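Local coordinates for L-Ribose isomerase (Acinetobacter, PDB 4Q0Q), which probably catalyses the reversible aldose-ketose isomerisation of L-ribose and L-ribulose, as a cupin-type beta-barrel enzyme that binds a divalent metal ion, at residues Glu24-Ala29 against Ile75-Leu80; Leu36-Thr41 against Leu101-Met106; Val135-Thr140 against Ser180-Arg185. All blocks are in the same frame, centred on the assembly; numbering follows the deposited sequence.

Contact 1: residues Glu24-Ala29 against Ile75-Leu80. With QDK (L-ribulose), chain E; RUU (alpha-L-ribulofuranose), chain D; RUU (alpha-L-ribulofuranose), chain G; RUU (alpha-L-ribulofuranose), chain F.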
loop_
_atom_site.group_PDB
_atom_site.type_symbol
_atom_site.label_atom_id
_atom_site.label_comp_id
_atom_site.label_asym_id
_atom_site.label_seq_id
_atom_site.Cartn_x
_atom_site.Cartn_y
_atom_site.Cartn_z
ATOM N N GLU A 24 -10.817 16.184 -13.468
ATOM C CA GLU A 24 -10.460 14.790 -13.705
ATOM C C GLU A 24 -8.977 14.562 -13.441
ATOM O O GLU A 24 -8.587 13.540 -12.872
ATOM C CB GLU A 24 -10.787 14.385 -15.144
ATOM C CG GLU A 24 -12.254 14.562 -15.524
ATOM C CD GLU A 24 -12.569 14.007 -16.901
ATOM O OE1 GLU A 24 -11.680 14.050 -17.778
ATOM O OE2 GLU A 24 -13.705 13.539 -17.115
ATOM N N TRP A 25 -8.160 15.523 -13.858
ATOM C CA TRP A 25 -6.717 15.455 -13.676
ATOM C C TRP A 25 -6.395 15.437 -12.184
ATOM O O TRP A 25 -5.713 14.533 -11.694
ATOM C CB TRP A 25 -6.070 16.670 -14.370
ATOM C CG TRP A 25 -4.565 16.804 -14.267
ATOM C CD1 TRP A 25 -3.642 15.799 -14.254
ATOM C CD2 TRP A 25 -3.817 18.032 -14.252
ATOM N NE1 TRP A 25 -2.367 16.322 -14.233
ATOM C CE2 TRP A 25 -2.447 17.690 -14.229
ATOM C CE3 TRP A 25 -4.175 19.388 -14.257
ATOM C CZ2 TRP A 25 -1.430 18.655 -14.212
ATOM C CZ3 TRP A 25 -3.158 20.351 -14.241
ATOM C CH2 TRP A 25 -1.804 19.974 -14.218
ATOM N N VAL A 26 -6.919 16.423 -11.463
ATOM C CA VAL A 26 -6.668 16.547 -10.036
ATOM C C VAL A 26 -7.347 15.480 -9.177
ATOM O O VAL A 26 -6.736 14.962 -8.250
ATOM C CB VAL A 26 -7.063 17.949 -9.537
ATOM C CG1 VAL A 26 -6.908 18.036 -8.036
ATOM C CG2 VAL A 26 -6.168 18.996 -10.202
ATOM N N ARG A 27 -8.596 15.143 -9.481
ATOM C CA ARG A 27 -9.295 14.125 -8.704
ATOM C C ARG A 27 -8.651 12.749 -8.847
ATOM O O ARG A 27 -8.494 12.038 -7.856
ATOM C CB ARG A 27 -10.775 14.073 -9.095
ATOM C CG ARG A 27 -11.557 15.274 -8.574
ATOM C CD ARG A 27 -12.983 15.293 -9.098
ATOM N NE ARG A 27 -13.677 16.529 -8.741
ATOM C CZ ARG A 27 -14.907 16.842 -9.141
ATOM N NH1 ARG A 27 -15.592 16.011 -9.917
ATOM N NH2 ARG A 27 -15.453 17.992 -8.765
ATOM N N GLU A 28 -8.281 12.368 -10.067
ATOM C CA GLU A 28 -7.630 11.078 -10.270
ATOM C C GLU A 28 -6.320 11.035 -9.494
ATOM O O GLU A 28 -5.988 10.018 -8.884
ATOM C CB GLU A 28 -7.329 10.828 -11.751
ATOM C CG GLU A 28 -8.506 10.341 -12.575
ATOM C CD GLU A 28 -9.021 8.970 -12.143
ATOM O OE1 GLU A 28 -8.374 8.300 -11.312
ATOM O OE2 GLU A 28 -10.084 8.561 -12.646
ATOM N N ALA A 29 -5.579 12.143 -9.526
ATOM C CA ALA A 29 -4.293 12.233 -8.846
ATOM C C ALA A 29 -4.456 12.102 -7.339
ATOM O O ALA A 29 -3.647 11.459 -6.682
ATOM C CB ALA A 29 -3.599 13.559 -9.190
ATOM N N ILE A 75 1.128 18.123 -10.690
ATOM C CA ILE A 75 0.173 18.247 -9.616
ATOM C C ILE A 75 0.950 18.207 -8.310
ATOM O O ILE A 75 1.922 17.461 -8.178
ATOM C CB ILE A 75 -0.859 17.095 -9.655
ATOM C CG1 ILE A 75 -1.850 17.355 -10.791
ATOM C CG2 ILE A 75 -1.570 16.962 -8.299
ATOM C CD1 ILE A 75 -2.845 16.256 -11.003
ATOM N N ILE A 76 0.534 19.038 -7.364
ATOM C CA ILE A 76 1.164 19.086 -6.059
ATOM C C ILE A 76 0.101 19.197 -4.973
ATOM O O ILE A 76 -0.730 20.107 -4.988
ATOM C CB ILE A 76 2.117 20.291 -5.920
ATOM C CG1 ILE A 76 3.261 20.178 -6.932
ATOM C CG2 ILE A 76 2.653 20.362 -4.491
ATOM C CD1 ILE A 76 4.230 21.349 -6.914
ATOM N N PHE A 77 0.129 18.255 -4.039
ATOM C CA PHE A 77 -0.794 18.249 -2.917
ATOM C C PHE A 77 0.053 18.535 -1.688
ATOM O O PHE A 77 0.844 17.697 -1.266
ATOM C CB PHE A 77 -1.470 16.886 -2.780
ATOM C CG PHE A 77 -2.424 16.566 -3.900
ATOM C CD1 PHE A 77 -3.532 17.377 -4.138
ATOM C CD2 PHE A 77 -2.234 15.441 -4.694
ATOM C CE1 PHE A 77 -4.443 17.065 -5.153
ATOM C CE2 PHE A 77 -3.135 15.119 -5.708
ATOM C CZ PHE A 77 -4.244 15.935 -5.937
ATOM N N GLU A 78 -0.111 19.732 -1.134
ATOM C CA GLU A 78 0.647 20.156 0.035
ATOM C C GLU A 78 -0.064 19.799 1.340
ATOM O O GLU A 78 -1.121 20.354 1.651
ATOM C CB GLU A 78 0.881 21.665 -0.058
ATOM C CG GLU A 78 1.663 22.287 1.070
ATOM C CD GLU A 78 1.900 23.771 0.844
ATOM O OE1 GLU A 78 2.908 24.132 0.197
ATOM O OE2 GLU A 78 1.066 24.579 1.305
ATOM N N SER A 79 0.510 18.868 2.100
ATOM C CA SER A 79 -0.095 18.465 3.369
ATOM C C SER A 79 0.468 19.263 4.538
ATOM O O SER A 79 -0.133 19.330 5.616
ATOM C CB SER A 79 0.141 16.971 3.628
ATOM O OG SER A 79 1.516 16.700 3.842
ATOM N N LEU A 80 1.632 19.867 4.325
ATOM C CA LEU A 80 2.271 20.629 5.377
ATOM C C LEU A 80 3.194 21.729 4.854
ATOM O O LEU A 80 3.999 21.507 3.947
ATOM C CB LEU A 80 3.079 19.678 6.268
ATOM C CG LEU A 80 3.801 20.305 7.465
ATOM C CD1 LEU A 80 2.800 20.622 8.570
ATOM C CD2 LEU A 80 4.868 19.345 7.972
HETATM C C1 QDK E . -2.327 21.165 4.259
HETATM O O1 QDK E . -3.436 21.062 3.390
HETATM C C2 QDK E . -2.078 22.615 4.587
HETATM O O2 QDK E . -2.984 23.310 5.057
HETATM C C3 QDK E . -0.766 23.261 4.171
HETATM O O3 QDK E . -0.995 24.155 3.092
HETATM C C4 QDK E . -0.160 24.016 5.354
HETATM O O4 QDK E . -0.992 25.113 5.704
HETATM C C5 QDK E . -0.008 23.074 6.541
HETATM O O5 QDK E . 0.650 23.740 7.602
HETATM C C1 RUU D . -1.381 21.891 -2.702
HETATM O O1 RUU D . -2.665 21.417 -2.311
HETATM C C2 RUU D . -1.462 23.260 -3.360
HETATM O O2 RUU D . -1.651 23.118 -4.759
HETATM C C3 RUU D . -0.241 24.139 -3.097
HETATM O O3 RUU D . 0.561 24.204 -4.266
HETATM C C4 RUU D . -0.818 25.522 -2.788
HETATM O O4 RUU D . -0.811 26.318 -3.964
HETATM C C5 RUU D . -2.263 25.260 -2.366
HETATM O O5 RUU D . -2.607 23.941 -2.824
HETATM C C1 RUU G . -17.106 18.764 -11.951
HETATM O O1 RUU G . -17.858 18.126 -10.927
HETATM C C2 RUU G . -17.300 18.074 -13.290
HETATM O O2 RUU G . -16.303 17.077 -13.470
HETATM C C3 RUU G . -17.293 19.037 -14.471
HETATM O O3 RUU G . -16.046 18.967 -15.143
HETATM C C4 RUU G . -18.411 18.536 -15.390
HETATM O O4 RUU G . -17.854 17.781 -16.457
HETATM C C5 RUU G . -19.279 17.630 -14.519
HETATM O O5 RUU G . -18.581 17.427 -13.278
HETATM C C1 RUU F . -12.511 22.228 -5.486
HETATM O O1 RUU F . -12.394 23.638 -5.633
HETATM C C2 RUU F . -12.254 21.517 -6.800
HETATM O O2 RUU F . -13.393 21.626 -7.643
HETATM C C3 RUU F . -11.868 20.049 -6.637
HETATM O O3 RUU F . -12.953 19.218 -7.013
HETATM C C4 RUU F . -10.706 19.838 -7.605
HETATM O O4 RUU F . -11.173 19.168 -8.766
HETATM C C5 RUU F . -10.218 21.236 -7.980
HETATM O O5 RUU F . -11.158 22.180 -7.446
#
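The delta methyl of Ile75 lies over the five-membered ring of the Trp25 indole, CD1 standing 3.4 Å from the ring centroid and only 15° off its normal, a CH-pi contact. Ile75 CG1 follows across the same face, 3.5 Å from Trp25 CE2, so the extended isoleucine branch runs over the indole. The methyl is also pressed against the helix: Ile75 CD1 and Ala29 CB are 3.3 Å apart, tighter than ordinary van der Waals contact. Two residues on, the Phe77 ring meets the helix mainly with its rim. Phe77 CZ lies 3.5 Å from the carbonyl oxygen Val26 O, which sits in the ring plane, while Phe77 CE2 is 3.8 Å from Ala29 CB and Phe77 CE1 touches Val26 CG1. Ile75 and Phe77 thus both face helix 19-35, which packs across strand 73-82 of the six-stranded antiparallel sheet; the short segments cross at -53° with their axes 9.6 Å apart. With its CG anti to the backbone N (chi1 179°), Trp25 brings the indole round beside the strand, where Phe61 meets it edge-to-face. Val45, Met44 and Ile40 close in on Val26 and Phe77 from the following loop. On the helix, Arg27 turns from the strand and its extended side chain reaches two ribulofuranose molecules, with NE and NH2 both donating to O3 of one and NH1 and NH2 both to O1 of the other. Beyond Phe77, Glu78 OE2 accepts a 2.8 Å hydrogen bond from O3 of the open-chain L-ribulose, and Ser79 and Leu80 form a classic beta bulge opposite Asp103.

Contact 2: residues Leu36-Thr41 against Leu101-Met106. With RUU (alpha-L-ribulofuranose), chain J; RUU (alpha-L-ribulofuranose), chain B; RUU (alpha-L-ribulofuranose), chain C.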
loop_
_atom_site.group_PDB
_atom_site.type_symbol
_atom_site.label_atom_id
_atom_site.label_comp_id
_atom_site.label_asym_id
_atom_site.label_seq_id
_atom_site.Cartn_x
_atom_site.Cartn_y
_atom_site.Cartn_z
ATOM N N LEU A 36 -1.870 5.402 -2.251
ATOM C CA LEU A 36 -0.497 5.268 -1.786
ATOM C C LEU A 36 -0.330 5.755 -0.354
ATOM O O LEU A 36 0.785 5.989 0.108
ATOM C CB LEU A 36 0.449 6.021 -2.725
ATOM C CG LEU A 36 0.514 5.399 -4.128
ATOM C CD1 LEU A 36 1.057 6.411 -5.128
ATOM C CD2 LEU A 36 1.366 4.135 -4.096
ATOM N N ARG A 37 -1.457 5.904 0.333
ATOM C CA ARG A 37 -1.496 6.324 1.731
ATOM C C ARG A 37 -1.019 7.733 2.067
ATOM O O ARG A 37 -0.635 8.000 3.205
ATOM C CB ARG A 37 -0.729 5.316 2.602
ATOM C CG ARG A 37 -1.299 3.894 2.588
ATOM C CD ARG A 37 -0.479 2.976 3.496
ATOM N NE ARG A 37 -0.922 1.581 3.475
ATOM C CZ ARG A 37 -2.012 1.119 4.086
ATOM N NH1 ARG A 37 -2.793 1.936 4.779
ATOM N NH2 ARG A 37 -2.314 -0.171 4.014
ATOM N N TYR A 38 -1.024 8.643 1.100
ATOM C CA TYR A 38 -0.619 10.007 1.417
ATOM C C TYR A 38 -1.862 10.668 2.008
ATOM O O TYR A 38 -2.956 10.524 1.475
ATOM C CB TYR A 38 -0.171 10.772 0.173
ATOM C CG TYR A 38 0.568 12.046 0.520
ATOM C CD1 TYR A 38 1.907 12.011 0.934
ATOM C CD2 TYR A 38 -0.072 13.282 0.463
ATOM C CE1 TYR A 38 2.583 13.178 1.278
ATOM C CE2 TYR A 38 0.596 14.459 0.809
ATOM C CZ TYR A 38 1.921 14.401 1.213
ATOM O OH TYR A 38 2.583 15.569 1.535
ATOM N N PRO A 39 -1.706 11.409 3.113
ATOM C CA PRO A 39 -2.839 12.079 3.764
ATOM C C PRO A 39 -3.380 13.296 3.024
ATOM O O PRO A 39 -3.040 14.437 3.353
ATOM C CB PRO A 39 -2.274 12.443 5.127
ATOM C CG PRO A 39 -0.838 12.782 4.796
ATOM C CD PRO A 39 -0.450 11.660 3.848
ATOM N N ILE A 40 -4.222 13.055 2.025
ATOM C CA ILE A 40 -4.806 14.150 1.259
ATOM C C ILE A 40 -6.164 14.512 1.835
ATOM O O ILE A 40 -7.076 13.684 1.869
ATOM C CB ILE A 40 -4.963 13.777 -0.235
ATOM C CG1 ILE A 40 -3.578 13.574 -0.863
ATOM C CG2 ILE A 40 -5.708 14.891 -0.982
ATOM C CD1 ILE A 40 -3.602 13.054 -2.274
ATOM N N THR A 41 -6.287 15.744 2.314
ATOM C CA THR A 41 -7.543 16.224 2.882
ATOM C C THR A 41 -8.297 16.993 1.799
ATOM O O THR A 41 -7.748 17.261 0.733
ATOM C CB THR A 41 -7.298 17.146 4.102
ATOM O OG1 THR A 41 -6.496 18.263 3.710
ATOM C CG2 THR A 41 -6.579 16.384 5.211
ATOM N N LEU A 101 8.925 23.646 7.768
ATOM C CA LEU A 101 8.709 22.284 7.290
ATOM C C LEU A 101 7.613 22.210 6.235
ATOM O O LEU A 101 6.487 22.658 6.470
ATOM C CB LEU A 101 8.331 21.381 8.471
ATOM C CG LEU A 101 9.383 21.222 9.581
ATOM C CD1 LEU A 101 8.775 20.514 10.792
ATOM C CD2 LEU A 101 10.579 20.450 9.040
ATOM N N CYS A 102 7.938 21.628 5.083
ATOM C CA CYS A 102 6.971 21.490 4.000
ATOM C C CYS A 102 6.938 20.049 3.486
ATOM O O CYS A 102 7.974 19.483 3.130
ATOM C CB CYS A 102 7.321 22.450 2.852
ATOM S SG CYS A 102 6.087 22.534 1.509
ATOM N N ASP A 103 5.740 19.464 3.458
ATOM C CA ASP A 103 5.545 18.089 2.990
ATOM C C ASP A 103 4.495 18.133 1.883
ATOM O O ASP A 103 3.436 18.729 2.057
ATOM C CB ASP A 103 5.030 17.212 4.141
ATOM C CG ASP A 103 5.201 15.725 3.875
ATOM O OD1 ASP A 103 4.898 15.275 2.753
ATOM O OD2 ASP A 103 5.633 14.997 4.802
ATOM N N LYS A 104 4.786 17.527 0.742
ATOM C CA LYS A 104 3.825 17.523 -0.342
ATOM C C LYS A 104 4.028 16.330 -1.256
ATOM O O LYS A 104 5.117 15.764 -1.329
ATOM C CB LYS A 104 3.920 18.821 -1.153
ATOM C CG LYS A 104 5.142 18.922 -2.054
ATOM C CD LYS A 104 6.032 20.103 -1.664
ATOM C CE LYS A 104 6.636 19.905 -0.279
ATOM N NZ LYS A 104 7.563 21.010 0.119
ATOM N N LEU A 105 2.955 15.940 -1.936
ATOM C CA LEU A 105 3.004 14.832 -2.869
ATOM C C LEU A 105 2.996 15.456 -4.260
ATOM O O LEU A 105 2.154 16.305 -4.557
ATOM C CB LEU A 105 1.780 13.937 -2.697
ATOM C CG LEU A 105 1.884 12.615 -3.451
ATOM C CD1 LEU A 105 2.999 11.778 -2.824
ATOM C CD2 LEU A 105 0.548 11.875 -3.405
ATOM N N MET A 106 3.941 15.052 -5.100
ATOM C CA MET A 106 4.018 15.593 -6.445
ATOM C C MET A 106 3.737 14.495 -7.458
ATOM O O MET A 106 4.275 13.393 -7.365
ATOM C CB MET A 106 5.400 16.220 -6.678
ATOM C CG MET A 106 5.736 17.310 -5.652
ATOM S SD MET A 106 7.270 18.230 -5.991
ATOM C CE MET A 106 8.483 16.957 -5.743
HETATM C C1 RUU J . -5.594 5.352 2.089
HETATM O O1 RUU J . -6.226 4.246 2.714
HETATM C C2 RUU J . -5.398 6.504 3.060
HETATM O O2 RUU J . -4.700 6.057 4.215
HETATM C C3 RUU J . -6.707 7.181 3.460
HETATM O O3 RUU J . -6.720 7.400 4.864
HETATM C C4 RUU J . -6.711 8.525 2.733
HETATM O O4 RUU J . -7.084 9.560 3.632
HETATM C C5 RUU J . -5.273 8.741 2.265
HETATM O O5 RUU J . -4.587 7.487 2.394
HETATM C C1 RUU B . -5.258 -1.882 5.754
HETATM O O1 RUU B . -5.525 -0.487 5.779
HETATM C C2 RUU B . -6.530 -2.689 5.561
HETATM O O2 RUU B . -7.221 -2.245 4.400
HETATM C C3 RUU B . -7.456 -2.651 6.775
HETATM O O3 RUU B . -8.794 -2.439 6.349
HETATM C C4 RUU B . -7.339 -4.032 7.421
HETATM O O4 RUU B . -8.632 -4.534 7.727
HETATM C C5 RUU B . -6.676 -4.920 6.370
HETATM O O5 RUU B . -6.138 -4.057 5.357
HETATM C C1 RUU C . 10.004 20.935 -6.446
HETATM O O1 RUU C . 11.324 21.147 -6.936
HETATM C C2 RUU C . 9.261 22.245 -6.319
HETATM O O2 RUU C . 9.983 23.136 -5.479
HETATM C C3 RUU C . 7.828 22.131 -5.823
HETATM O O3 RUU C . 7.782 22.300 -4.417
HETATM C C4 RUU C . 7.156 23.324 -6.513
HETATM O O4 RUU C . 7.407 24.501 -5.755
HETATM C C5 RUU C . 7.899 23.430 -7.841
HETATM O O5 RUU C . 9.189 22.831 -7.627
#
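Tyr38 OH donates a 2.6 Å hydrogen bond to Asp103 OD1, reaching the carboxylate from above its plane, 41° out of it. A second hydrogen bond joins the same hydroxyl to Ser79 OG on the adjacent strand 73-82, so two groups grip the phenol oxygen. The ring of the tyrosine packs against Leu105. Leu105 CB sits over the middle of one ring face, 3.7 Å from the centroid and 10° off the normal, in a CH-pi contact. Beyond it, Leu105 CD1 lies 3.9 Å from Tyr38 CD1, and Leu105 CD2 reaches back to Tyr38 CB at 3.8 Å. The opposite face is covered near its rim by Pro39 CD, which leaves the phenol clamped between its own neighbour in the chain and the strand. A trans chi1 (-166°) in Tyr38 carries the ring from the loop toward strand 101-108, where its hydroxyl reaches Asp103. Ile40 adds a looser touch, its CD1 4.5 Å from Leu105 CD2. Before the tyrosine, Arg37 has positive phi and is the C-prime residue of the Schellman motif that ends helix 19-35; Pro39 then centres an inverse gamma turn. The other carboxylate oxygen, Asp103 OD2, forms a salt bridge with Lys190 of the third subunit and a long, weak ion pair with Arg214. The aspartate therefore links the buried loop to the subunit interface, and the cationic groups near it, together with the tyrosine hydroxyl, would be expected to favour its ionised form.

Contact 3: residues Val135-Thr140 against Ser180-Arg185. With RUU (alpha-L-ribulofuranose), chain I.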
loop_
_atom_site.group_PDB
_atom_site.type_symbol
_atom_site.label_atom_id
_atom_site.label_comp_id
_atom_site.label_asym_id
_atom_site.label_seq_id
_atom_site.Cartn_x
_atom_site.Cartn_y
_atom_site.Cartn_z
ATOM N N VAL A 135 15.947 13.379 -12.309
ATOM C CA VAL A 135 16.311 14.702 -11.830
ATOM C C VAL A 135 17.472 15.283 -12.638
ATOM O O VAL A 135 18.464 14.604 -12.903
ATOM C CB VAL A 135 16.717 14.644 -10.334
ATOM C CG1 VAL A 135 16.925 16.045 -9.794
ATOM C CG2 VAL A 135 15.640 13.913 -9.529
ATOM N N PHE A 136 17.317 16.536 -13.046
ATOM C CA PHE A 136 18.336 17.258 -13.801
ATOM C C PHE A 136 18.705 18.432 -12.901
ATOM O O PHE A 136 17.824 19.154 -12.430
ATOM C CB PHE A 136 17.750 17.773 -15.122
ATOM C CG PHE A 136 17.048 16.715 -15.925
ATOM C CD1 PHE A 136 17.768 15.820 -16.703
ATOM C CD2 PHE A 136 15.663 16.583 -15.864
ATOM C CE1 PHE A 136 17.121 14.811 -17.411
ATOM C CE2 PHE A 136 15.011 15.577 -16.565
ATOM C CZ PHE A 136 15.739 14.688 -17.339
ATOM N N TYR A 137 19.996 18.629 -12.645
ATOM C CA TYR A 137 20.395 19.721 -11.768
ATOM C C TYR A 137 21.833 20.194 -11.952
ATOM O O TYR A 137 22.652 19.518 -12.563
ATOM C CB TYR A 137 20.209 19.308 -10.304
ATOM C CG TYR A 137 21.160 18.214 -9.864
ATOM C CD1 TYR A 137 20.924 16.882 -10.197
ATOM C CD2 TYR A 137 22.310 18.518 -9.129
ATOM C CE1 TYR A 137 21.802 15.876 -9.809
ATOM C CE2 TYR A 137 23.200 17.520 -8.736
ATOM C CZ TYR A 137 22.939 16.205 -9.079
ATOM O OH TYR A 137 23.808 15.210 -8.699
ATOM N N SER A 138 22.119 21.370 -11.402
ATOM C CA SER A 138 23.455 21.943 -11.451
ATOM C C SER A 138 24.134 21.611 -10.129
ATOM O O SER A 138 23.647 21.996 -9.068
ATOM C CB SER A 138 23.395 23.465 -11.599
ATOM O OG SER A 138 24.690 24.029 -11.412
ATOM N N PRO A 139 25.261 20.888 -10.178
ATOM C CA PRO A 139 25.997 20.515 -8.967
ATOM C C PRO A 139 26.620 21.759 -8.348
ATOM O O PRO A 139 27.059 21.750 -7.197
ATOM C CB PRO A 139 27.039 19.538 -9.492
ATOM C CG PRO A 139 27.344 20.100 -10.849
ATOM C CD PRO A 139 25.965 20.419 -11.385
ATOM N N THR A 140 26.640 22.836 -9.124
ATOM C CA THR A 140 27.197 24.097 -8.664
ATOM C C THR A 140 26.093 24.997 -8.132
ATOM O O THR A 140 25.082 25.223 -8.799
ATOM C CB THR A 140 27.899 24.867 -9.807
ATOM O OG1 THR A 140 28.714 23.973 -10.582
ATOM C CG2 THR A 140 28.763 25.962 -9.229
ATOM N N SER A 180 23.930 17.858 -14.358
ATOM C CA SER A 180 23.937 16.598 -13.627
ATOM C C SER A 180 22.586 15.905 -13.685
ATOM O O SER A 180 21.531 16.551 -13.655
ATOM C CB SER A 180 24.335 16.821 -12.171
ATOM O OG SER A 180 25.712 17.130 -12.077
ATOM N N TYR A 181 22.638 14.580 -13.756
ATOM C CA TYR A 181 21.448 13.745 -13.851
ATOM C C TYR A 181 21.487 12.610 -12.843
ATOM O O TYR A 181 22.545 12.049 -12.570
ATOM C CB TYR A 181 21.364 13.160 -15.266
ATOM C CG TYR A 181 20.413 11.992 -15.448
ATOM C CD1 TYR A 181 19.074 12.197 -15.789
ATOM C CD2 TYR A 181 20.863 10.676 -15.317
ATOM C CE1 TYR A 181 18.211 11.121 -16.006
ATOM C CE2 TYR A 181 20.012 9.597 -15.525
ATOM C CZ TYR A 181 18.691 9.824 -15.874
ATOM O OH TYR A 181 17.863 8.755 -16.120
ATOM N N VAL A 182 20.323 12.282 -12.294
ATOM C CA VAL A 182 20.191 11.171 -11.366
ATOM C C VAL A 182 18.777 10.623 -11.516
ATOM O O VAL A 182 17.808 11.383 -11.564
ATOM C CB VAL A 182 20.440 11.590 -9.890
ATOM C CG1 VAL A 182 19.377 12.559 -9.416
ATOM C CG2 VAL A 182 20.447 10.363 -9.009
ATOM N N ARG A 183 18.672 9.305 -11.632
ATOM C CA ARG A 183 17.383 8.647 -11.761
ATOM C C ARG A 183 17.084 8.024 -10.404
ATOM O O ARG A 183 17.848 7.191 -9.920
ATOM C CB ARG A 183 17.446 7.571 -12.844
ATOM C CG ARG A 183 16.138 6.850 -13.073
ATOM C CD ARG A 183 15.964 6.508 -14.544
ATOM N NE ARG A 183 14.714 5.798 -14.799
ATOM C CZ ARG A 183 14.214 5.584 -16.013
ATOM N NH1 ARG A 183 14.855 6.035 -17.085
ATOM N NH2 ARG A 183 13.085 4.904 -16.155
ATOM N N LEU A 184 15.983 8.439 -9.786
ATOM C CA LEU A 184 15.618 7.931 -8.467
ATOM C C LEU A 184 14.466 6.942 -8.540
ATOM O O LEU A 184 13.564 7.069 -9.372
ATOM C CB LEU A 184 15.245 9.095 -7.538
ATOM C CG LEU A 184 16.307 10.187 -7.357
ATOM C CD1 LEU A 184 15.761 11.319 -6.481
ATOM C CD2 LEU A 184 17.559 9.579 -6.746
ATOM N N ARG A 185 14.501 5.954 -7.658
ATOM C CA ARG A 185 13.467 4.930 -7.623
ATOM C C ARG A 185 12.941 4.734 -6.206
ATOM O O ARG A 185 13.552 5.188 -5.239
ATOM C CB ARG A 185 14.032 3.607 -8.155
ATOM C CG ARG A 185 14.338 3.619 -9.639
ATOM C CD ARG A 185 14.972 2.303 -10.074
ATOM N NE ARG A 185 16.421 2.322 -9.921
ATOM C CZ ARG A 185 17.265 2.784 -10.840
ATOM N NH1 ARG A 185 16.807 3.258 -11.993
ATOM N NH2 ARG A 185 18.571 2.780 -10.602
HETATM C C1 RUU I . 27.272 30.199 -11.570
HETATM O O1 RUU I . 28.503 29.490 -11.551
HETATM C C2 RUU I . 26.161 29.376 -12.205
HETATM O O2 RUU I . 26.081 29.654 -13.594
HETATM C C3 RUU I . 24.799 29.601 -11.551
HETATM O O3 RUU I . 23.846 29.958 -12.543
HETATM C C4 RUU I . 24.407 28.259 -10.933
HETATM O O4 RUU I . 23.272 27.744 -11.609
HETATM C C5 RUU I . 25.593 27.328 -11.150
HETATM O O5 RUU I . 26.499 27.990 -12.044
#
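Ser180 CB packs over the ring of Tyr137, 3.6 Å from its centroid and 16° off the normal, at the tight end of an antiparallel pairing. Tyr137 N to Ser180 O and Ser180 N to Tyr137 O are both 2.8 Å hydrogen bonds, and Val135 and Val182 exchange another two. Tyr137 CG lies between the backbone N and the carbonyl carbon (chi1 68°), which brings the ring beneath Ser180 CB; the Tyr137 hydroxyl hydrogen-bonds to Pro156 O. On the same face Val135 CB meets Val182 CG1 at 3.5 Å, side by side. On the other face of the sheet, the rings of the non-hydrogen-bonded pair Phe136 and Tyr181 meet obliquely, planes at 43° and centroids 5.8 Å apart, through Phe136 CE1 and Tyr181 CD1. The solvent side begins with partly exposed Tyr181, whose hydroxyl turns to Glu134. Further along, partly exposed Pro139 rests its CD against Ser180 OG at 3.4 Å, and the exposed Thr140 borders a bound ribulofuranose. Strand 180-185 is outermost in its five-stranded antiparallel sheet within the chain, and its antiparallel pairing with strand 132-137, made across a long connection, is consistent with the edge of a cupin beta-barrel.

How the contacts relate
From the N terminus, helix 19-35 provides the first half of contact 1 and the loop that follows it the first half of contact 2. Strand 73-82 then closes contact 1 over 45 intervening residues, and strand 101-108 closes contact 2, so the two contacts cross along the chain. They also meet in space: the strands are neighbours in the six-stranded sheet, and Leu80 O lies 2.7 Å from Asp103 N, a probable hydrogen bond. Together they fasten the helix and its exit loop to one sheet. Contact 3 follows in series, joining two strands of the five-stranded sheet across a 39-residue excursion, its centre about 24 Å from that of contact 1, on the opposite side of the chain's centre.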